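Local coordinates for protein Pbp related beta-lactamase (Pyrococcus abyssi, PDB 2QMI) that probably cleaves peptide or related amide bonds as a self-compartmentalizing, octameric hydrolase of the penicillin-binding protein and beta-lactamase family, at residues H102-H107 against Y165-K170; P112-A117 against F159-G164; R41-R46 against M212-D217. All coordinates share one frame; numbering follows the deposited sequence.

Contact 1 of 3, residues H102-H107 against Y165-K170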
loop_
_atom_site.group_PDB
_atom_site.type_symbol
_atom_site.label_atom_id
_atom_site.label_comp_id
_atom_site.label_asym_id
_atom_site.label_seq_id
_atom_site.Cartn_x
_atom_site.Cartn_y
_atom_site.Cartn_z
ATOM N N HIS A 102 -18.824 -36.579 -40.215
ATOM C CA HIS A 102 -18.770 -35.396 -41.054
ATOM C C HIS A 102 -19.049 -34.162 -40.210
ATOM O O HIS A 102 -18.357 -33.153 -40.335
ATOM C CB HIS A 102 -19.814 -35.496 -42.170
ATOM C CG HIS A 102 -19.976 -34.237 -42.961
ATOM N ND1 HIS A 102 -19.026 -33.793 -43.855
ATOM C CD2 HIS A 102 -20.970 -33.318 -42.978
ATOM C CE1 HIS A 102 -19.430 -32.655 -44.390
ATOM N NE2 HIS A 102 -20.606 -32.345 -43.875
ATOM N N HIS A 103 -20.073 -34.244 -39.362
ATOM C CA HIS A 103 -20.429 -33.126 -38.491
ATOM C C HIS A 103 -19.240 -32.712 -37.617
ATOM O O HIS A 103 -18.939 -31.524 -37.496
ATOM C CB HIS A 103 -21.619 -33.486 -37.588
ATOM C CG HIS A 103 -22.904 -33.712 -38.328
ATOM N ND1 HIS A 103 -23.336 -32.891 -39.347
ATOM C CD2 HIS A 103 -23.864 -34.653 -38.174
ATOM C CE1 HIS A 103 -24.505 -33.317 -39.791
ATOM N NE2 HIS A 103 -24.849 -34.385 -39.096
ATOM N N LEU A 104 -18.571 -33.688 -37.008
ATOM C CA LEU A 104 -17.423 -33.405 -36.147
ATOM C C LEU A 104 -16.287 -32.742 -36.920
ATOM O O LEU A 104 -15.660 -31.806 -36.437
ATOM C CB LEU A 104 -16.901 -34.690 -35.494
ATOM C CG LEU A 104 -17.805 -35.467 -34.531
ATOM C CD1 LEU A 104 -17.047 -36.686 -34.003
ATOM C CD2 LEU A 104 -18.241 -34.573 -33.384
ATOM N N LEU A 105 -16.020 -33.244 -38.119
ATOM C CA LEU A 105 -14.958 -32.696 -38.960
ATOM C C LEU A 105 -15.216 -31.233 -39.305
ATOM O O LEU A 105 -14.283 -30.438 -39.420
ATOM C CB LEU A 105 -14.854 -33.496 -40.262
ATOM C CG LEU A 105 -14.286 -34.915 -40.224
ATOM C CD1 LEU A 105 -14.580 -35.617 -41.550
ATOM C CD2 LEU A 105 -12.787 -34.857 -39.952
ATOM N N THR A 106 -16.491 -30.888 -39.470
ATOM C CA THR A 106 -16.888 -29.537 -39.834
ATOM C C THR A 106 -17.327 -28.646 -38.671
ATOM O O THR A 106 -17.741 -27.507 -38.887
ATOM C CB THR A 106 -18.032 -29.578 -40.872
ATOM O OG1 THR A 106 -19.119 -30.350 -40.351
ATOM C CG2 THR A 106 -17.554 -30.207 -42.172
ATOM N N HIS A 107 -17.228 -29.149 -37.443
ATOM C CA HIS A 107 -17.644 -28.380 -36.276
ATOM C C HIS A 107 -19.092 -27.959 -36.452
ATOM O O HIS A 107 -19.442 -26.813 -36.173
ATOM C CB HIS A 107 -16.790 -27.122 -36.110
ATOM C CG HIS A 107 -15.336 -27.397 -35.902
ATOM N ND1 HIS A 107 -14.840 -27.962 -34.748
ATOM C CD2 HIS A 107 -14.267 -27.173 -36.701
ATOM C CE1 HIS A 107 -13.528 -28.074 -34.844
ATOM N NE2 HIS A 107 -13.155 -27.603 -36.021
ATOM N N TYR A 165 -12.670 -32.966 -32.146
ATOM C CA TYR A 165 -11.530 -33.714 -32.677
ATOM C C TYR A 165 -10.942 -34.696 -31.683
ATOM O O TYR A 165 -10.160 -35.568 -32.053
ATOM C CB TYR A 165 -10.450 -32.769 -33.216
ATOM C CG TYR A 165 -10.733 -32.343 -34.643
ATOM C CD1 TYR A 165 -9.809 -32.573 -35.659
ATOM C CD2 TYR A 165 -11.952 -31.750 -34.978
ATOM C CE1 TYR A 165 -10.093 -32.223 -36.984
ATOM C CE2 TYR A 165 -12.247 -31.399 -36.286
ATOM C CZ TYR A 165 -11.317 -31.639 -37.286
ATOM O OH TYR A 165 -11.628 -31.302 -38.576
ATOM N N VAL A 166 -11.319 -34.550 -30.418
ATOM C CA VAL A 166 -10.871 -35.490 -29.410
ATOM C C VAL A 166 -11.637 -36.779 -29.725
ATOM O O VAL A 166 -11.077 -37.879 -29.674
ATOM C CB VAL A 166 -11.219 -35.005 -27.987
ATOM C CG1 VAL A 166 -11.025 -36.144 -26.979
ATOM C CG2 VAL A 166 -10.330 -33.815 -27.620
ATOM N N LEU A 167 -12.913 -36.623 -30.077
ATOM C CA LEU A 167 -13.772 -37.749 -30.428
ATOM C C LEU A 167 -13.275 -38.418 -31.711
ATOM O O LEU A 167 -13.266 -39.647 -31.813
ATOM C CB LEU A 167 -15.219 -37.276 -30.597
ATOM C CG LEU A 167 -15.893 -36.843 -29.287
ATOM C CD1 LEU A 167 -17.216 -36.148 -29.574
ATOM C CD2 LEU A 167 -16.102 -38.059 -28.405
ATOM N N LEU A 168 -12.864 -37.603 -32.683
ATOM C CA LEU A 168 -12.327 -38.110 -33.943
ATOM C C LEU A 168 -11.083 -38.931 -33.638
ATOM O O LEU A 168 -10.789 -39.905 -34.327
ATOM C CB LEU A 168 -11.952 -36.959 -34.881
ATOM C CG LEU A 168 -13.065 -36.224 -35.632
ATOM C CD1 LEU A 168 -12.466 -35.051 -36.411
ATOM C CD2 LEU A 168 -13.766 -37.191 -36.578
ATOM N N GLY A 169 -10.347 -38.530 -32.608
ATOM C CA GLY A 169 -9.152 -39.265 -32.227
ATOM C C GLY A 169 -9.513 -40.641 -31.681
ATOM O O GLY A 169 -8.794 -41.621 -31.896
ATOM N N LYS A 170 -10.637 -40.712 -30.974
ATOM C CA LYS A 170 -11.114 -41.959 -30.390
ATOM C C LYS A 170 -11.691 -42.865 -31.480
ATOM O O LYS A 170 -11.564 -44.086 -31.421
ATOM C CB LYS A 170 -12.183 -41.662 -29.330
ATOM C CG LYS A 170 -12.675 -42.891 -28.567
ATOM C CD LYS A 170 -11.504 -43.674 -27.998
ATOM C CE LYS A 170 -10.679 -42.831 -27.046
ATOM N NZ LYS A 170 -9.403 -43.528 -26.677
#

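Contact 2 of 3, residues P112-A117 against F159-G164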
loop_
_atom_site.group_PDB
_atom_site.type_symbol
_atom_site.label_atom_id
_atom_site.label_comp_id
_atom_site.label_asym_id
_atom_site.label_seq_id
_atom_site.Cartn_x
_atom_site.Cartn_y
_atom_site.Cartn_z
ATOM N N PRO A 112 -22.331 -26.169 -29.031
ATOM C CA PRO A 112 -21.330 -25.108 -28.905
ATOM C C PRO A 112 -20.149 -25.588 -28.065
ATOM O O PRO A 112 -20.241 -26.588 -27.343
ATOM C CB PRO A 112 -22.110 -23.969 -28.263
ATOM C CG PRO A 112 -23.129 -24.688 -27.435
ATOM C CD PRO A 112 -23.577 -25.819 -28.327
ATOM N N SER A 113 -19.041 -24.869 -28.172
ATOM C CA SER A 113 -17.826 -25.222 -27.473
ATOM C C SER A 113 -17.938 -25.396 -25.973
ATOM O O SER A 113 -18.692 -24.703 -25.291
ATOM C CB SER A 113 -16.745 -24.185 -27.766
ATOM O OG SER A 113 -15.646 -24.324 -26.882
ATOM N N LEU A 114 -17.180 -26.356 -25.468
ATOM C CA LEU A 114 -17.109 -26.580 -24.042
ATOM C C LEU A 114 -15.806 -25.807 -23.807
ATOM O O LEU A 114 -14.933 -25.802 -24.668
ATOM C CB LEU A 114 -16.925 -28.077 -23.734
ATOM C CG LEU A 114 -17.774 -29.111 -24.501
ATOM C CD1 LEU A 114 -17.425 -30.519 -24.004
ATOM C CD2 LEU A 114 -19.263 -28.835 -24.321
ATOM N N GLY A 115 -15.661 -25.122 -22.689
ATOM C CA GLY A 115 -14.423 -24.388 -22.482
ATOM C C GLY A 115 -13.277 -25.305 -22.088
ATOM O O GLY A 115 -12.336 -24.866 -21.430
ATOM N N TYR A 116 -13.347 -26.568 -22.505
ATOM C CA TYR A 116 -12.337 -27.570 -22.167
ATOM C C TYR A 116 -10.876 -27.151 -22.358
ATOM O O TYR A 116 -10.131 -27.066 -21.387
ATOM C CB TYR A 116 -12.662 -28.888 -22.914
ATOM C CG TYR A 116 -11.494 -29.600 -23.577
ATOM C CD1 TYR A 116 -11.502 -29.852 -24.952
ATOM C CD2 TYR A 116 -10.364 -29.980 -22.845
ATOM C CE1 TYR A 116 -10.410 -30.455 -25.586
ATOM C CE2 TYR A 116 -9.270 -30.582 -23.468
ATOM C CZ TYR A 116 -9.299 -30.808 -24.837
ATOM O OH TYR A 116 -8.203 -31.350 -25.458
ATOM N N ALA A 117 -10.459 -26.889 -23.590
ATOM C CA ALA A 117 -9.072 -26.517 -23.839
ATOM C C ALA A 117 -8.694 -25.211 -23.144
ATOM O O ALA A 117 -7.585 -25.080 -22.625
ATOM C CB ALA A 117 -8.813 -26.416 -25.335
ATOM N N PHE A 159 -19.702 -24.166 -34.794
ATOM C CA PHE A 159 -19.203 -23.823 -33.467
ATOM C C PHE A 159 -17.884 -24.581 -33.355
ATOM O O PHE A 159 -17.876 -25.806 -33.379
ATOM C CB PHE A 159 -20.161 -24.300 -32.358
ATOM C CG PHE A 159 -21.452 -23.524 -32.272
ATOM C CD1 PHE A 159 -21.461 -22.195 -31.855
ATOM C CD2 PHE A 159 -22.669 -24.129 -32.599
ATOM C CE1 PHE A 159 -22.656 -21.481 -31.766
ATOM C CE2 PHE A 159 -23.876 -23.416 -32.511
ATOM C CZ PHE A 159 -23.863 -22.093 -32.095
ATOM N N TYR A 160 -16.772 -23.859 -33.255
ATOM C CA TYR A 160 -15.470 -24.499 -33.136
ATOM C C TYR A 160 -15.463 -25.320 -31.851
ATOM O O TYR A 160 -15.543 -24.776 -30.747
ATOM C CB TYR A 160 -14.364 -23.448 -33.098
ATOM C CG TYR A 160 -12.970 -23.996 -33.321
ATOM C CD1 TYR A 160 -12.558 -24.416 -34.580
ATOM C CD2 TYR A 160 -12.059 -24.069 -32.273
ATOM C CE1 TYR A 160 -11.269 -24.889 -34.790
ATOM C CE2 TYR A 160 -10.775 -24.544 -32.468
ATOM C CZ TYR A 160 -10.383 -24.950 -33.728
ATOM O OH TYR A 160 -9.098 -25.404 -33.922
ATOM N N LEU A 161 -15.379 -26.636 -32.004
ATOM C CA LEU A 161 -15.403 -27.545 -30.867
ATOM C C LEU A 161 -14.171 -28.447 -30.806
ATOM O O LEU A 161 -14.048 -29.385 -31.597
ATOM C CB LEU A 161 -16.657 -28.411 -30.950
ATOM C CG LEU A 161 -16.930 -29.422 -29.837
ATOM C CD1 LEU A 161 -17.193 -28.686 -28.532
ATOM C CD2 LEU A 161 -18.124 -30.283 -30.221
ATOM N N ASN A 162 -13.269 -28.172 -29.865
ATOM C CA ASN A 162 -12.065 -28.990 -29.719
ATOM C C ASN A 162 -12.418 -30.424 -29.326
ATOM O O ASN A 162 -11.761 -31.370 -29.749
ATOM C CB ASN A 162 -11.126 -28.401 -28.669
ATOM C CG ASN A 162 -10.325 -27.219 -29.194
ATOM O OD1 ASN A 162 -9.677 -27.303 -30.242
ATOM N ND2 ASN A 162 -10.356 -26.112 -28.456
ATOM N N THR A 163 -13.451 -30.578 -28.509
ATOM C CA THR A 163 -13.891 -31.902 -28.080
ATOM C C THR A 163 -14.312 -32.706 -29.317
ATOM O O THR A 163 -14.327 -33.936 -29.299
ATOM C CB THR A 163 -15.078 -31.795 -27.089
ATOM O OG1 THR A 163 -14.651 -31.106 -25.904
ATOM C CG2 THR A 163 -15.597 -33.176 -26.713
ATOM N N GLY A 164 -14.651 -31.998 -30.391
ATOM C CA GLY A 164 -15.034 -32.664 -31.618
ATOM C C GLY A 164 -13.890 -33.495 -32.183
ATOM O O GLY A 164 -14.108 -34.614 -32.645
HETATM O O HOH W 1 -13.714 -25.195 -28.796
HETATM O O HOH W 2 -14.473 -27.944 -26.580
HETATM O O HOH W 3 -11.921 -26.188 -25.953
#

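Contact 3 of 3, residues R41-R46 against M212-D217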
loop_
_atom_site.group_PDB
_atom_site.type_symbol
_atom_site.label_atom_id
_atom_site.label_comp_id
_atom_site.label_asym_id
_atom_site.label_seq_id
_atom_site.Cartn_x
_atom_site.Cartn_y
_atom_site.Cartn_z
ATOM N N ARG A 41 15.049 -19.427 -29.159
ATOM C CA ARG A 41 14.104 -20.509 -28.897
ATOM C C ARG A 41 14.041 -20.690 -27.373
ATOM O O ARG A 41 13.101 -21.273 -26.831
ATOM C CB ARG A 41 14.536 -21.810 -29.593
ATOM C CG ARG A 41 15.837 -22.448 -29.119
ATOM C CD ARG A 41 16.020 -23.785 -29.842
ATOM N NE ARG A 41 17.168 -24.573 -29.386
ATOM C CZ ARG A 41 18.414 -24.447 -29.837
ATOM N NH1 ARG A 41 19.372 -25.221 -29.346
ATOM N NH2 ARG A 41 18.709 -23.562 -30.780
ATOM N N ASN A 42 15.064 -20.175 -26.697
ATOM C CA ASN A 42 15.147 -20.201 -25.246
ATOM C C ASN A 42 15.936 -18.973 -24.806
ATOM O O ASN A 42 17.124 -18.866 -25.094
ATOM C CB ASN A 42 15.851 -21.457 -24.740
ATOM C CG ASN A 42 15.927 -21.498 -23.217
ATOM O OD1 ASN A 42 16.529 -20.619 -22.583
ATOM N ND2 ASN A 42 15.301 -22.515 -22.619
ATOM N N VAL A 43 15.274 -18.057 -24.102
ATOM C CA VAL A 43 15.913 -16.822 -23.649
ATOM C C VAL A 43 16.944 -16.998 -22.535
ATOM O O VAL A 43 18.074 -16.531 -22.666
ATOM C CB VAL A 43 14.856 -15.787 -23.197
ATOM C CG1 VAL A 43 15.535 -14.534 -22.677
ATOM C CG2 VAL A 43 13.943 -15.439 -24.361
ATOM N N GLU A 44 16.554 -17.662 -21.445
ATOM C CA GLU A 44 17.453 -17.889 -20.313
ATOM C C GLU A 44 18.782 -18.483 -20.761
ATOM O O GLU A 44 19.845 -18.073 -20.296
ATOM C CB GLU A 44 16.822 -18.852 -19.295
ATOM C CG GLU A 44 15.622 -18.320 -18.522
ATOM C CD GLU A 44 14.375 -18.178 -19.371
ATOM O OE1 GLU A 44 14.143 -19.038 -20.254
ATOM O OE2 GLU A 44 13.615 -17.212 -19.142
ATOM N N ALA A 45 18.699 -19.466 -21.658
ATOM C CA ALA A 45 19.874 -20.161 -22.183
ATOM C C ALA A 45 20.448 -19.499 -23.432
ATOM O O ALA A 45 21.448 -19.966 -23.984
ATOM C CB ALA A 45 19.516 -21.610 -22.491
ATOM N N ARG A 46 19.809 -18.422 -23.878
ATOM C CA ARG A 46 20.255 -17.688 -25.061
ATOM C C ARG A 46 20.484 -18.568 -26.295
ATOM O O ARG A 46 21.484 -18.417 -26.988
ATOM C CB ARG A 46 21.543 -16.904 -24.762
ATOM C CG ARG A 46 21.389 -15.691 -23.850
ATOM C CD ARG A 46 21.731 -16.023 -22.406
ATOM N NE ARG A 46 21.792 -14.812 -21.589
ATOM C CZ ARG A 46 20.730 -14.103 -21.220
ATOM N NH1 ARG A 46 19.514 -14.488 -21.589
ATOM N NH2 ARG A 46 20.887 -13.000 -20.503
ATOM N N MET A 212 11.543 -23.288 -25.857
ATOM C CA MET A 212 10.808 -23.193 -24.605
ATOM C C MET A 212 9.603 -22.298 -24.901
ATOM O O MET A 212 9.701 -21.377 -25.709
ATOM C CB MET A 212 11.697 -22.552 -23.530
ATOM C CG MET A 212 10.969 -22.141 -22.248
ATOM S SD MET A 212 10.049 -23.493 -21.491
ATOM C CE MET A 212 11.396 -24.487 -20.812
ATOM N N GLY A 213 8.467 -22.583 -24.274
ATOM C CA GLY A 213 7.294 -21.763 -24.496
ATOM C C GLY A 213 7.389 -20.492 -23.668
ATOM O O GLY A 213 8.176 -20.426 -22.720
ATOM N N TYR A 214 6.600 -19.479 -24.029
ATOM C CA TYR A 214 6.593 -18.212 -23.298
ATOM C C TYR A 214 5.213 -17.561 -23.254
ATOM O O TYR A 214 4.464 -17.550 -24.234
ATOM C CB TYR A 214 7.609 -17.230 -23.899
ATOM C CG TYR A 214 9.044 -17.613 -23.626
ATOM C CD1 TYR A 214 9.636 -17.348 -22.388
ATOM C CD2 TYR A 214 9.798 -18.285 -24.585
ATOM C CE1 TYR A 214 10.941 -17.744 -22.121
ATOM C CE2 TYR A 214 11.098 -18.690 -24.325
ATOM C CZ TYR A 214 11.666 -18.422 -23.099
ATOM O OH TYR A 214 12.949 -18.853 -22.841
ATOM N N ILE A 215 4.895 -17.036 -22.077
ATOM C CA ILE A 215 3.645 -16.351 -21.810
ATOM C C ILE A 215 4.075 -14.989 -21.289
ATOM O O ILE A 215 4.986 -14.901 -20.475
ATOM C CB ILE A 215 2.831 -17.084 -20.720
ATOM C CG1 ILE A 215 2.369 -18.441 -21.243
ATOM C CG2 ILE A 215 1.644 -16.249 -20.296
ATOM C CD1 ILE A 215 1.437 -18.352 -22.425
ATOM N N LEU A 216 3.435 -13.932 -21.769
ATOM C CA LEU A 216 3.772 -12.575 -21.341
ATOM C C LEU A 216 2.858 -12.208 -20.170
ATOM O O LEU A 216 1.633 -12.231 -20.318
ATOM C CB LEU A 216 3.552 -11.620 -22.515
ATOM C CG LEU A 216 4.296 -10.286 -22.608
ATOM C CD1 LEU A 216 5.796 -10.524 -22.615
ATOM C CD2 LEU A 216 3.871 -9.567 -23.887
ATOM N N ASP A 217 3.433 -11.889 -19.007
ATOM C CA ASP A 217 2.589 -11.536 -17.861
ATOM C C ASP A 217 2.036 -10.118 -17.950
ATOM O O ASP A 217 2.352 -9.378 -18.885
ATOM C CB ASP A 217 3.303 -11.757 -16.507
ATOM C CG ASP A 217 4.477 -10.815 -16.273
ATOM O OD1 ASP A 217 4.385 -9.617 -16.615
ATOM O OD2 ASP A 217 5.494 -11.277 -15.708
#

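Contact 1 of 3, residues H102-H107 against Y165-K170
Leu-168 is the bump around which this contact is shaped, and Leu-104 and Leu-105 provide the hollow that receives it. Its CG rests on CB of Leu-104 at 4.1 Å, while its CD1 methyl presses on CD2 of Leu-105 at 3.6 Å, Leu-105 and Leu-168 crossing at about a right angle. The same CD1 lies 3.4 Å above the plane of the Tyr-165 ring, over the ring centre, so it sits in the corner between the Leu-105 methyl and the face of the Tyr-165 ring. Leu-105 reaches this place because its CG stands anti to the carbonyl carbon (chi1 -71°), which brings CD2 across although the root of the side chain does not face the partner. Leu-104 bridges two residues: its CB serves Leu-168, and CD1 runs on to CB of Leu-167 at 3.9 Å.

Tyr-165 finishes the fit. Its OH donates to Leu-105 O over 2.9 Å, in the carbonyl plane and on a lone pair. The bond pins the ring edge to the helix end, where His-107, with positive phi, closes a Schellman motif. The His-107 and Tyr-165 rings are near parallel (22°) but slid apart, centroids 5.4 Å from each other, and barely overlap.

The packing thus joins helix 101-105 to helix 162-176. Tyr-165 also touches Lys-62, the lysine of the probable SxxK motif, so the contact lies just behind the probable active site. Helix 61-74, which carries Lys-62, flanks both helices, with Ala-66 against Leu-105 and Thr-65 against Tyr-165 and Leu-168; Ile-140 of helix 136-142 backs Leu-167.

Contact 2 of 3, residues P112-A117 against F159-G164
Ser-113 and Leu-161 bring the two backbones within 4.8 Å, CA to CA, and the touching parts run with their end-to-end directions 45° apart. At one end Pro-112 sits on Phe-159 in a CH-pi contact, its CB 4.1 Å from the ring centroid and only 14° off the normal. Next along, the CD1 methyl of Leu-161 nestles against the Ser-113 backbone, 3.7 Å from CA, and also touches Leu-114 CG. CD1 of Leu-114 crosses to the hydroxyl of Thr-163, 3.4 Å from OG1. Tyr-116 crosses Asn-162 at about a right angle, its CE1 3.8 Å from CB and its ring nearly perpendicular to the asparagine amide.

Water does the polar joining. One molecule donates to Tyr-160 O (2.7 Å) and to Ser-113 OG while accepting from Asn-162 N. Ser-113 OG, anti to its own nitrogen (chi1 167°), donates a hydrogen bond to Leu-114 O, from above the carbonyl plane. A second water donates to that same carbonyl and bonds to Thr-163 OG1. A third accepts from Ala-117 N (2.9 Å) and from Asn-162 ND2 (3.0 Å) and donates, over a longer distance, to Leu-114 O. With ND2 so held and OD1 taking a bond from Lys-62, the Asn-162 amide is fixed in rotation. Tyr-160 OH bonds to Ser-59 and Lys-62, consistent with the SxxK and YxN motifs of this family's active sites.

The contact joins the starts of helices 116-124 and 162-176. Tyr-116 OH bonds to Asp-234, Trp-149 packs on Pro-112 and Leu-114, and a second subunit places its Arg-443 on Pro-112 and its Arg-441 on Tyr-160.

Contact 3 of 3, residues R41-R46 against M212-D217
Tyr-214 plugs its hydroxyl into the turn at Val-43 and Glu-44, where it is gripped twice. The OH accepts from Val-43 N at 2.8 Å, with an N-H...O angle of 154°, and donates to Glu-44 OE1 at 2.9 Å. That oxygen lies at the ring edge and is met on its syn side; the bend at chi2 (71°) brings the carboxylate to the hydroxyl, where its plane lies within 28° of the ring's. Val-43 CG2 adds an apolar touch to Tyr-214 CZ. Met-212 N also donates, to Arg-41 O over 2.7 Å, nearly along the C=O axis, and Asn-42 ND2 lies beside Met-212 CB, 3.7 Å away.

A second shell shapes the turn. Asn-42 OD1 accepts from Ala-45 N in an Asx motif. Val-43 O accepts from Arg-46 N, the bond that closes the type I turn from Val-43 to Arg-46, and from Arg-46 NH1 on the opposite face of its plane. Arg-41 and Asn-42 form a classic bulge opposite Leu-47.

Asn-328 gives Arg-41 O a further donor. Strand 213-216 pairs with strand 222-225, whose Pro-224 packs on Met-212 and Tyr-214, and a third subunit binds Arg-46 through its Pro-226 O and Met-124 O.

How the contacts relate
Contacts 1 and 2 touch and share helix 162-176, with centres about 11 Å apart. His-107 joins them: its O lies 3.0 Å from Phe-159 N in a probable hydrogen bond, and its NE2 packs on Tyr-160 CE1. Together they border the probable active site, contact 2 supplying Tyr-160 and Asn-162 and contact 1 backing it. A lutetium ion about 11 Å from the Leu-105 side chain probably comes from the Lu-HPDO3A complex used with the crystals, and nothing marks it as part of that site. Contact 3 is a separate surface element, its centre about 33 Å from that of contact 1 and 29 Å from that of contact 2, although its chain loop encloses both.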